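Local coordinates for bradavidin 2 (Bradyrhizobium japonicum, PDB 4GGT), which binds biotin as a beta-barrel protein of the avidin family, at residues S14-E19 with S85-S90; P53-V58 with Y64-F69; T76-T81 with G107-T112. All blocks are in the same frame, centred on the assembly; numbering follows the deposited sequence.

Interaction 1 (S14-E19 with S85-S90); sequences SYWKNE and SQMPTS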
loop_
_atom_site.group_PDB
_atom_site.type_symbol
_atom_site.label_atom_id
_atom_site.label_comp_id
_atom_site.label_asym_id
_atom_site.label_seq_id
_atom_site.Cartn_x
_atom_site.Cartn_y
_atom_site.Cartn_z
ATOM N N SER A 14 13.557 1.384 1.956
ATOM C CA SER A 14 13.283 0.076 2.500
ATOM C C SER A 14 12.313 -0.589 1.571
ATOM O O SER A 14 11.745 0.066 0.692
ATOM C CB SER A 14 12.715 0.173 3.922
ATOM O OG SER A 14 11.537 0.949 3.963
ATOM N N TYR A 15 12.154 -1.889 1.745
ATOM C CA TYR A 15 11.346 -2.675 0.833
ATOM C C TYR A 15 10.562 -3.711 1.646
ATOM O O TYR A 15 11.142 -4.427 2.471
ATOM C CB TYR A 15 12.268 -3.318 -0.189
ATOM C CG TYR A 15 11.619 -4.269 -1.149
ATOM C CD1 TYR A 15 10.770 -3.809 -2.145
ATOM C CD2 TYR A 15 11.883 -5.621 -1.083
ATOM C CE1 TYR A 15 10.182 -4.686 -3.053
ATOM C CE2 TYR A 15 11.310 -6.504 -1.977
ATOM C CZ TYR A 15 10.462 -6.024 -2.961
ATOM O OH TYR A 15 9.900 -6.918 -3.840
ATOM N N TRP A 16 9.246 -3.763 1.415
ATOM C CA TRP A 16 8.330 -4.558 2.215
ATOM C C TRP A 16 7.390 -5.339 1.307
ATOM O O TRP A 16 7.043 -4.882 0.206
ATOM C CB TRP A 16 7.477 -3.662 3.118
ATOM C CG TRP A 16 8.236 -2.640 3.977
ATOM C CD1 TRP A 16 8.937 -1.566 3.545
ATOM C CD2 TRP A 16 8.299 -2.614 5.415
ATOM N NE1 TRP A 16 9.459 -0.863 4.622
ATOM C CE2 TRP A 16 9.086 -1.495 5.779
ATOM C CE3 TRP A 16 7.779 -3.439 6.426
ATOM C CZ2 TRP A 16 9.369 -1.179 7.109
ATOM C CZ3 TRP A 16 8.047 -3.119 7.754
ATOM C CH2 TRP A 16 8.831 -1.999 8.084
ATOM N N LYS A 17 6.965 -6.507 1.769
ATOM C CA LYS A 17 5.983 -7.315 1.037
ATOM C C LYS A 17 4.907 -7.822 1.965
ATOM O O LYS A 17 5.193 -8.132 3.115
ATOM C CB LYS A 17 6.650 -8.509 0.344
ATOM C CG LYS A 17 7.571 -8.076 -0.808
ATOM C CD LYS A 17 8.344 -9.237 -1.434
ATOM C CE LYS A 17 7.438 -10.331 -1.919
ATOM N NZ LYS A 17 8.212 -11.349 -2.716
ATOM N N ASN A 18 3.669 -7.934 1.467
ATOM C CA ASN A 18 2.588 -8.474 2.298
ATOM C C ASN A 18 2.420 -9.949 1.961
ATOM O O ASN A 18 3.136 -10.454 1.109
ATOM C CB ASN A 18 1.279 -7.663 2.157
ATOM C CG ASN A 18 0.663 -7.744 0.766
ATOM O OD1 ASN A 18 1.087 -8.543 -0.050
ATOM N ND2 ASN A 18 -0.337 -6.878 0.486
ATOM N N GLU A 19 1.488 -10.617 2.628
ATOM C CA GLU A 19 1.363 -12.062 2.496
ATOM C C GLU A 19 0.863 -12.480 1.112
ATOM O O GLU A 19 1.099 -13.621 0.701
ATOM C CB GLU A 19 0.528 -12.672 3.660
ATOM C CG GLU A 19 -0.781 -11.923 3.998
ATOM C CD GLU A 19 -0.609 -10.754 4.997
ATOM O OE1 GLU A 19 -0.569 -10.986 6.249
ATOM O OE2 GLU A 19 -0.575 -9.599 4.519
ATOM N N SER A 85 10.357 -5.020 12.186
ATOM C CA SER A 85 10.430 -5.500 10.800
ATOM C C SER A 85 9.021 -5.834 10.236
ATOM O O SER A 85 8.872 -6.401 9.160
ATOM C CB SER A 85 11.377 -6.705 10.717
ATOM O OG SER A 85 11.663 -7.023 9.365
ATOM N N GLN A 86 7.988 -5.487 10.996
ATOM C CA GLN A 86 6.616 -5.805 10.585
ATOM C C GLN A 86 5.721 -4.576 10.617
ATOM O O GLN A 86 5.880 -3.685 11.471
ATOM C CB GLN A 86 6.042 -6.923 11.460
ATOM C CG GLN A 86 6.778 -8.269 11.197
ATOM C CD GLN A 86 5.881 -9.506 11.035
ATOM O OE1 GLN A 86 5.045 -9.806 11.896
ATOM N NE2 GLN A 86 6.099 -10.268 9.941
ATOM N N MET A 87 4.760 -4.544 9.697
ATOM C CA MET A 87 3.939 -3.375 9.520
ATOM C C MET A 87 2.492 -3.845 9.407
ATOM O O MET A 87 1.960 -4.027 8.296
ATOM C CB MET A 87 4.362 -2.589 8.261
ATOM C CG MET A 87 3.507 -1.363 8.008
ATOM S SD MET A 87 3.755 -0.660 6.373
ATOM C CE MET A 87 5.436 -0.134 6.376
ATOM N N PRO A 88 1.835 -4.041 10.556
ATOM C CA PRO A 88 0.446 -4.446 10.462
ATOM C C PRO A 88 -0.432 -3.291 10.009
ATOM O O PRO A 88 -0.223 -2.166 10.413
ATOM C CB PRO A 88 0.101 -4.875 11.901
ATOM C CG PRO A 88 1.038 -4.024 12.779
ATOM C CD PRO A 88 2.304 -3.877 11.950
ATOM N N THR A 89 -1.439 -3.578 9.193
ATOM C CA THR A 89 -2.281 -2.513 8.641
ATOM C C THR A 89 -3.696 -3.029 8.429
ATOM O O THR A 89 -3.927 -4.253 8.341
ATOM C CB THR A 89 -1.806 -2.047 7.229
ATOM O OG1 THR A 89 -1.897 -3.155 6.314
ATOM C CG2 THR A 89 -0.400 -1.455 7.241
ATOM N N SER A 90 -4.650 -2.097 8.375
ATOM C CA SER A 90 -5.983 -2.420 7.848
ATOM C C SER A 90 -6.132 -1.640 6.541
ATOM O O SER A 90 -5.501 -0.610 6.372
ATOM C CB SER A 90 -7.101 -2.021 8.802
ATOM O OG SER A 90 -7.060 -0.626 9.137
#

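Interaction 2 (P53-V58 with Y64-F69); sequences PAAGSV and YFVVTF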
loop_
_atom_site.group_PDB
_atom_site.type_symbol
_atom_site.label_atom_id
_atom_site.label_comp_id
_atom_site.label_asym_id
_atom_site.label_seq_id
_atom_site.Cartn_x
_atom_site.Cartn_y
_atom_site.Cartn_z
ATOM N N PRO A 53 2.552 5.121 -7.604
ATOM C CA PRO A 53 3.022 5.865 -6.435
ATOM C C PRO A 53 2.272 5.485 -5.168
ATOM O O PRO A 53 1.065 5.196 -5.211
ATOM C CB PRO A 53 2.676 7.323 -6.783
ATOM C CG PRO A 53 2.595 7.360 -8.231
ATOM C CD PRO A 53 2.023 6.021 -8.648
ATOM N N ALA A 54 2.986 5.474 -4.048
ATOM C CA ALA A 54 2.366 5.358 -2.734
ATOM C C ALA A 54 2.656 6.676 -2.000
ATOM O O ALA A 54 3.809 7.132 -1.954
ATOM C CB ALA A 54 2.909 4.174 -1.951
ATOM N N ALA A 55 1.589 7.292 -1.525
ATOM C CA ALA A 55 1.668 8.564 -0.794
ATOM C C ALA A 55 0.965 8.443 0.543
ATOM O O ALA A 55 -0.102 7.822 0.671
ATOM C CB ALA A 55 1.020 9.662 -1.588
ATOM N N GLY A 56 1.542 9.092 1.542
ATOM C CA GLY A 56 0.875 9.147 2.841
ATOM C C GLY A 56 1.744 9.860 3.839
ATOM O O GLY A 56 2.633 10.639 3.459
ATOM N N SER A 57 1.496 9.570 5.112
ATOM C CA SER A 57 2.140 10.282 6.221
ATOM C C SER A 57 2.531 9.281 7.290
ATOM O O SER A 57 1.804 8.305 7.527
ATOM C CB SER A 57 1.177 11.307 6.829
ATOM O OG SER A 57 0.658 12.181 5.831
ATOM N N VAL A 58 3.681 9.525 7.921
ATOM C CA VAL A 58 4.116 8.735 9.074
ATOM C C VAL A 58 4.293 9.667 10.265
ATOM O O VAL A 58 4.773 10.794 10.124
ATOM C CB VAL A 58 5.369 7.839 8.775
ATOM C CG1 VAL A 58 6.511 8.625 8.152
ATOM C CG2 VAL A 58 5.820 7.051 10.017
ATOM N N TYR A 64 -0.119 5.985 7.353
ATOM C CA TYR A 64 -1.107 5.566 6.364
ATOM C C TYR A 64 -0.527 5.834 4.997
ATOM O O TYR A 64 0.314 6.725 4.844
ATOM C CB TYR A 64 -2.460 6.273 6.519
ATOM C CG TYR A 64 -2.551 7.701 6.003
ATOM C CD1 TYR A 64 -2.337 8.795 6.849
ATOM C CD2 TYR A 64 -2.874 7.958 4.655
ATOM C CE1 TYR A 64 -2.454 10.133 6.345
ATOM C CE2 TYR A 64 -2.985 9.251 4.153
ATOM C CZ TYR A 64 -2.764 10.332 5.000
ATOM O OH TYR A 64 -2.888 11.612 4.478
ATOM N N PHE A 65 -0.940 5.030 4.023
ATOM C CA PHE A 65 -0.570 5.367 2.630
ATOM C C PHE A 65 -1.680 4.959 1.688
ATOM O O PHE A 65 -2.525 4.115 2.033
ATOM C CB PHE A 65 0.783 4.798 2.236
ATOM C CG PHE A 65 0.881 3.298 2.400
ATOM C CD1 PHE A 65 1.226 2.751 3.638
ATOM C CD2 PHE A 65 0.563 2.455 1.369
ATOM C CE1 PHE A 65 1.290 1.404 3.804
ATOM C CE2 PHE A 65 0.657 1.081 1.541
ATOM C CZ PHE A 65 0.983 0.571 2.750
ATOM N N VAL A 66 -1.714 5.622 0.539
ATOM C CA VAL A 66 -2.768 5.437 -0.451
ATOM C C VAL A 66 -2.109 5.145 -1.801
ATOM O O VAL A 66 -1.104 5.762 -2.171
ATOM C CB VAL A 66 -3.710 6.693 -0.554
ATOM C CG1 VAL A 66 -2.949 7.970 -0.869
ATOM C CG2 VAL A 66 -4.792 6.459 -1.589
ATOM N N VAL A 67 -2.639 4.133 -2.506
ATOM C CA VAL A 67 -2.186 3.843 -3.840
ATOM C C VAL A 67 -3.394 3.889 -4.794
ATOM O O VAL A 67 -4.425 3.299 -4.506
ATOM C CB VAL A 67 -1.545 2.451 -3.925
ATOM C CG1 VAL A 67 -1.166 2.113 -5.371
ATOM C CG2 VAL A 67 -0.295 2.402 -2.992
ATOM N N THR A 68 -3.249 4.586 -5.916
ATOM C CA THR A 68 -4.335 4.642 -6.921
ATOM C C THR A 68 -3.920 3.819 -8.142
ATOM O O THR A 68 -2.869 4.066 -8.764
ATOM C CB THR A 68 -4.668 6.114 -7.263
ATOM O OG1 THR A 68 -5.196 6.709 -6.087
ATOM C CG2 THR A 68 -5.733 6.177 -8.385
ATOM N N PHE A 69 -4.685 2.764 -8.415
ATOM C CA PHE A 69 -4.380 1.878 -9.541
ATOM C C PHE A 69 -5.129 2.488 -10.728
ATOM O O PHE A 69 -6.320 2.214 -10.945
ATOM C CB PHE A 69 -4.833 0.439 -9.269
ATOM C CG PHE A 69 -4.234 -0.146 -8.010
ATOM C CD1 PHE A 69 -4.923 -0.055 -6.807
ATOM C CD2 PHE A 69 -2.962 -0.708 -8.040
ATOM C CE1 PHE A 69 -4.352 -0.577 -5.620
ATOM C CE2 PHE A 69 -2.366 -1.228 -6.875
ATOM C CZ PHE A 69 -3.059 -1.167 -5.683
HETATM O O HOH W 1 -1.003 6.227 -6.362
#

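Interaction 3 (T76-T81 with G107-T112); sequences TRWVGT and GGDIFT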
loop_
_atom_site.group_PDB
_atom_site.type_symbol
_atom_site.label_atom_id
_atom_site.label_comp_id
_atom_site.label_asym_id
_atom_site.label_seq_id
_atom_site.Cartn_x
_atom_site.Cartn_y
_atom_site.Cartn_z
ATOM N N THR A 76 -6.636 2.104 -2.923
ATOM C CA THR A 76 -6.643 1.498 -1.583
ATOM C C THR A 76 -5.911 2.406 -0.609
ATOM O O THR A 76 -4.894 2.979 -0.971
ATOM C CB THR A 76 -5.976 0.150 -1.658
ATOM O OG1 THR A 76 -6.682 -0.616 -2.634
ATOM C CG2 THR A 76 -5.991 -0.593 -0.296
ATOM N N ARG A 77 -6.430 2.500 0.612
ATOM C CA ARG A 77 -5.752 3.235 1.662
ATOM C C ARG A 77 -5.433 2.232 2.740
ATOM O O ARG A 77 -6.363 1.546 3.233
ATOM C CB ARG A 77 -6.657 4.314 2.234
ATOM C CG ARG A 77 -5.931 5.201 3.281
ATOM C CD ARG A 77 -6.022 4.618 4.708
ATOM N NE ARG A 77 -7.294 4.854 5.410
ATOM C CZ ARG A 77 -8.192 3.929 5.738
ATOM N NH1 ARG A 77 -8.090 2.635 5.372
ATOM N NH2 ARG A 77 -9.257 4.316 6.403
ATOM N N TRP A 78 -4.163 2.228 3.161
ATOM C CA TRP A 78 -3.739 1.381 4.292
ATOM C C TRP A 78 -3.453 2.306 5.478
ATOM O O TRP A 78 -2.892 3.396 5.308
ATOM C CB TRP A 78 -2.440 0.666 3.946
ATOM C CG TRP A 78 -2.526 -0.492 2.994
ATOM C CD1 TRP A 78 -2.524 -1.815 3.317
ATOM C CD2 TRP A 78 -2.525 -0.418 1.563
ATOM N NE1 TRP A 78 -2.568 -2.597 2.177
ATOM C CE2 TRP A 78 -2.569 -1.762 1.076
ATOM C CE3 TRP A 78 -2.506 0.643 0.643
ATOM C CZ2 TRP A 78 -2.592 -2.061 -0.297
ATOM C CZ3 TRP A 78 -2.535 0.364 -0.722
ATOM C CH2 TRP A 78 -2.579 -1.003 -1.184
ATOM N N VAL A 79 -3.836 1.870 6.681
ATOM C CA VAL A 79 -3.504 2.587 7.881
ATOM C C VAL A 79 -2.966 1.529 8.874
ATOM O O VAL A 79 -3.473 0.405 8.919
ATOM C CB VAL A 79 -4.702 3.420 8.433
ATOM C CG1 VAL A 79 -6.001 2.579 8.486
ATOM C CG2 VAL A 79 -4.337 4.057 9.768
ATOM N N GLY A 80 -1.903 1.865 9.580
ATOM C CA GLY A 80 -1.281 0.898 10.485
ATOM C C GLY A 80 -0.155 1.485 11.299
ATOM O O GLY A 80 -0.140 2.686 11.622
ATOM N N THR A 81 0.811 0.640 11.601
ATOM C CA THR A 81 1.912 1.039 12.482
ATOM C C THR A 81 3.127 0.239 12.095
ATOM O O THR A 81 3.023 -0.711 11.319
ATOM C CB THR A 81 1.596 0.786 14.000
ATOM O OG1 THR A 81 1.381 -0.612 14.213
ATOM C CG2 THR A 81 0.363 1.522 14.433
ATOM N N GLY A 107 -10.197 -4.934 4.735
ATOM C CA GLY A 107 -9.340 -6.087 4.975
ATOM C C GLY A 107 -8.141 -5.716 5.798
ATOM O O GLY A 107 -8.076 -4.614 6.325
ATOM N N GLY A 108 -7.236 -6.674 5.978
ATOM C CA GLY A 108 -5.997 -6.419 6.730
ATOM C C GLY A 108 -4.791 -6.958 5.979
ATOM O O GLY A 108 -4.929 -7.855 5.152
ATOM N N ASP A 109 -3.614 -6.394 6.239
ATOM C CA ASP A 109 -2.367 -6.880 5.632
ATOM C C ASP A 109 -1.289 -6.730 6.666
ATOM O O ASP A 109 -1.296 -5.771 7.440
ATOM C CB ASP A 109 -1.938 -5.998 4.457
ATOM C CG ASP A 109 -2.504 -6.433 3.119
ATOM O OD1 ASP A 109 -2.713 -7.651 2.913
ATOM O OD2 ASP A 109 -2.647 -5.544 2.234
ATOM N N ILE A 110 -0.320 -7.636 6.646
ATOM C CA ILE A 110 0.939 -7.349 7.372
ATOM C C ILE A 110 2.058 -7.308 6.335
ATOM O O ILE A 110 2.297 -8.298 5.619
ATOM C CB ILE A 110 1.250 -8.399 8.489
ATOM C CG1 ILE A 110 0.052 -8.556 9.430
ATOM C CG2 ILE A 110 2.554 -8.023 9.227
ATOM C CD1 ILE A 110 0.235 -9.675 10.513
ATOM N N PHE A 111 2.731 -6.172 6.245
ATOM C CA PHE A 111 3.902 -6.048 5.394
ATOM C C PHE A 111 5.097 -6.393 6.266
ATOM O O PHE A 111 5.175 -5.965 7.410
ATOM C CB PHE A 111 4.040 -4.626 4.886
ATOM C CG PHE A 111 2.982 -4.255 3.897
ATOM C CD1 PHE A 111 1.721 -3.847 4.331
ATOM C CD2 PHE A 111 3.233 -4.362 2.526
ATOM C CE1 PHE A 111 0.698 -3.528 3.404
ATOM C CE2 PHE A 111 2.241 -4.036 1.567
ATOM C CZ PHE A 111 0.969 -3.599 2.015
ATOM N N THR A 112 6.013 -7.155 5.699
ATOM C CA THR A 112 7.230 -7.541 6.401
ATOM C C THR A 112 8.391 -6.949 5.646
ATOM O O THR A 112 8.418 -6.998 4.409
ATOM C CB THR A 112 7.339 -9.070 6.415
ATOM O OG1 THR A 112 6.283 -9.575 7.237
ATOM C CG2 THR A 112 8.661 -9.512 7.032
#

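Interaction 1 (S14-E19 with S85-S90)
Trp16, the indole on which Met87 packs, donates its NE1 proton to Ser14 OG over 2.8 Å, and the hydroxyl is held a second time by a hydrogen bond to the carbonyl oxygen of Pro11. Ser14 OG lies close to the indole plane, 15° out of it, so the bond helps fix the turn of the ring that Met87 meets. The Met87 methyl CE stands over the middle of the six-membered ring of Trp16, 3.8 Å from its centroid and just 8° off the normal, a well-formed CH-pi contact. SD follows at a distance, 5.1 Å from the same centroid and above the face, which makes this also a Met-aromatic contact. Two torsions carry the methyl there: CG of Met87 is anti to the backbone N (chi1 179°), and the chain then folds at chi3, turning CE back over the indole.

In the avidin barrel, strands 14-17 and 86-95 are not neighbours. Strand 103-113 runs between them and pairs with both, and their contact is therefore made chiefly by the Trp16 and Met87 side chains reaching across it on the inner side of the sheet. At the far corner of the indole, Trp16 CZ3 touches Met87 CB at 3.8 Å and approaches Ser85 O obliquely at 3.7 Å, while Gln86 C lies at the ring edge. Leu10, Ile82 and Ile26 also pack against the Trp16 side chain. Just beyond Trp16 in the chain, Asn18 contributes to the biotin site, and its OD1 accepts a hydrogen bond from Ser22 N.

Interaction 2 (P53-V58 with Y64-F69)
Tyr64 lays one face of its ring over the neighbouring strand, with Ser57 N beneath the ring centre and Gly56 CA nearer the rim. The two strands, 51-59 and 62-69, form an antiparallel beta hairpin in the wall of the avidin barrel. Tyr64 CG sits between its own backbone N and carbonyl carbon (chi1 77°), which folds the ring across the partner strand, where CE1 comes within 3.8 Å of Ser57 CB. Gly56 suits this spot: a beta carbon there would collide with Tyr64 O.

On the same side of the hairpin as Tyr64 and Ser57, the side chains of Ala55 and Val66 stand beside each other, and Val66 CG1 comes to 3.2 Å from Ala55 O. Ala54 and Val67 point to the barrel interior, their CB and CG2 meeting at 3.8 Å, while the Phe65 ring turns inward to meet that of Trp78, planes about 15° apart. Between these sets of side chains, Ser57 pairs with Tyr64 and Ala55 with Val66 as hydrogen-bonded pairs; Ala55 N to Val66 O is nearly straight at 171°. Beyond Val67 a water continues the ladder, donating to Pro53 O at 2.6 Å and accepting from Thr68 N at 2.8 Å.

Interaction 3 (T76-T81 with G107-T112)
The indole of Trp78 points its N-H straight at the carboxylate of Asp109: NE1 donates to OD2 over 2.9 Å with an angle of 176° at the hydrogen. OD2 lies in the ring plane and receives the proton on its anti lone pair, the one turned away from OD1, and the carboxylate is only 20° from coplanar with the indole. Beside this bond, Phe111 sets its edge toward the five-membered ring of Trp78 in an offset edge-to-face pair, planes at 73° and centroids 5.2 Å apart. The touching atom is CE1, 3.6 Å from Trp78 NE1 and 3.7 Å from Trp78 CD1, so the phenyl edge flanks the very atom that holds Asp109.

All the close packing is in these three buried side chains. Elsewhere the strands stand apart, with the CA atoms of Trp78 and Gly108, the nearest pair, 8.5 Å from each other, and strand 86-95 lies between them in the barrel wall. Gly108, next to Asp109 in the chain, is already exposed to solvent. Replacing Trp78 by a leucine would remove the indole N-H and is likely to leave Asp109 OD2 with a weak bond from Asn18 ND2 as its remaining support here, the carboxylate freer to turn and the Phe111 edge without its ring.

Phe65, Phe38 and Trp91 meet the indole as well, an aromatic lining like that familiar in avidin pockets. Asp109 and Asn18 both belong to the biotin site, which is empty in this chain, and Asp109 OD1 makes a salt bridge with Arg20. Gripped at both oxygens, the carboxylate is probably restricted in its turn; Arg20 would favour its charged form, whereas Glu19 OE2 close to OD1 would work against it.

In the fold
The three contacts share one closed antiparallel barrel; interactions 1 and 3 include biotin-site residues, and interaction 2 lies nearby. Interactions 1 and 3 lie closest, their centres about 7 Å apart, and are stitched by strand pairing, with Met87 N 2.7 Å from Phe111 O and Thr89 N 2.8 Å from Asp109 O, both probable hydrogen bonds. Interaction 2 joins interaction 3 in the same way, Phe65 O lying 2.7 Å from Trp78 N. Across the interior, interactions 1 and 2 meet where Met87 SD packs at 4.1 Å on Phe65 CE1. The Asp109 and Asn18 side chains come within about 3 Å (nearest atoms), those of Phe65 and Met87 within about 7 and 8 Å of the Asp109 side chain.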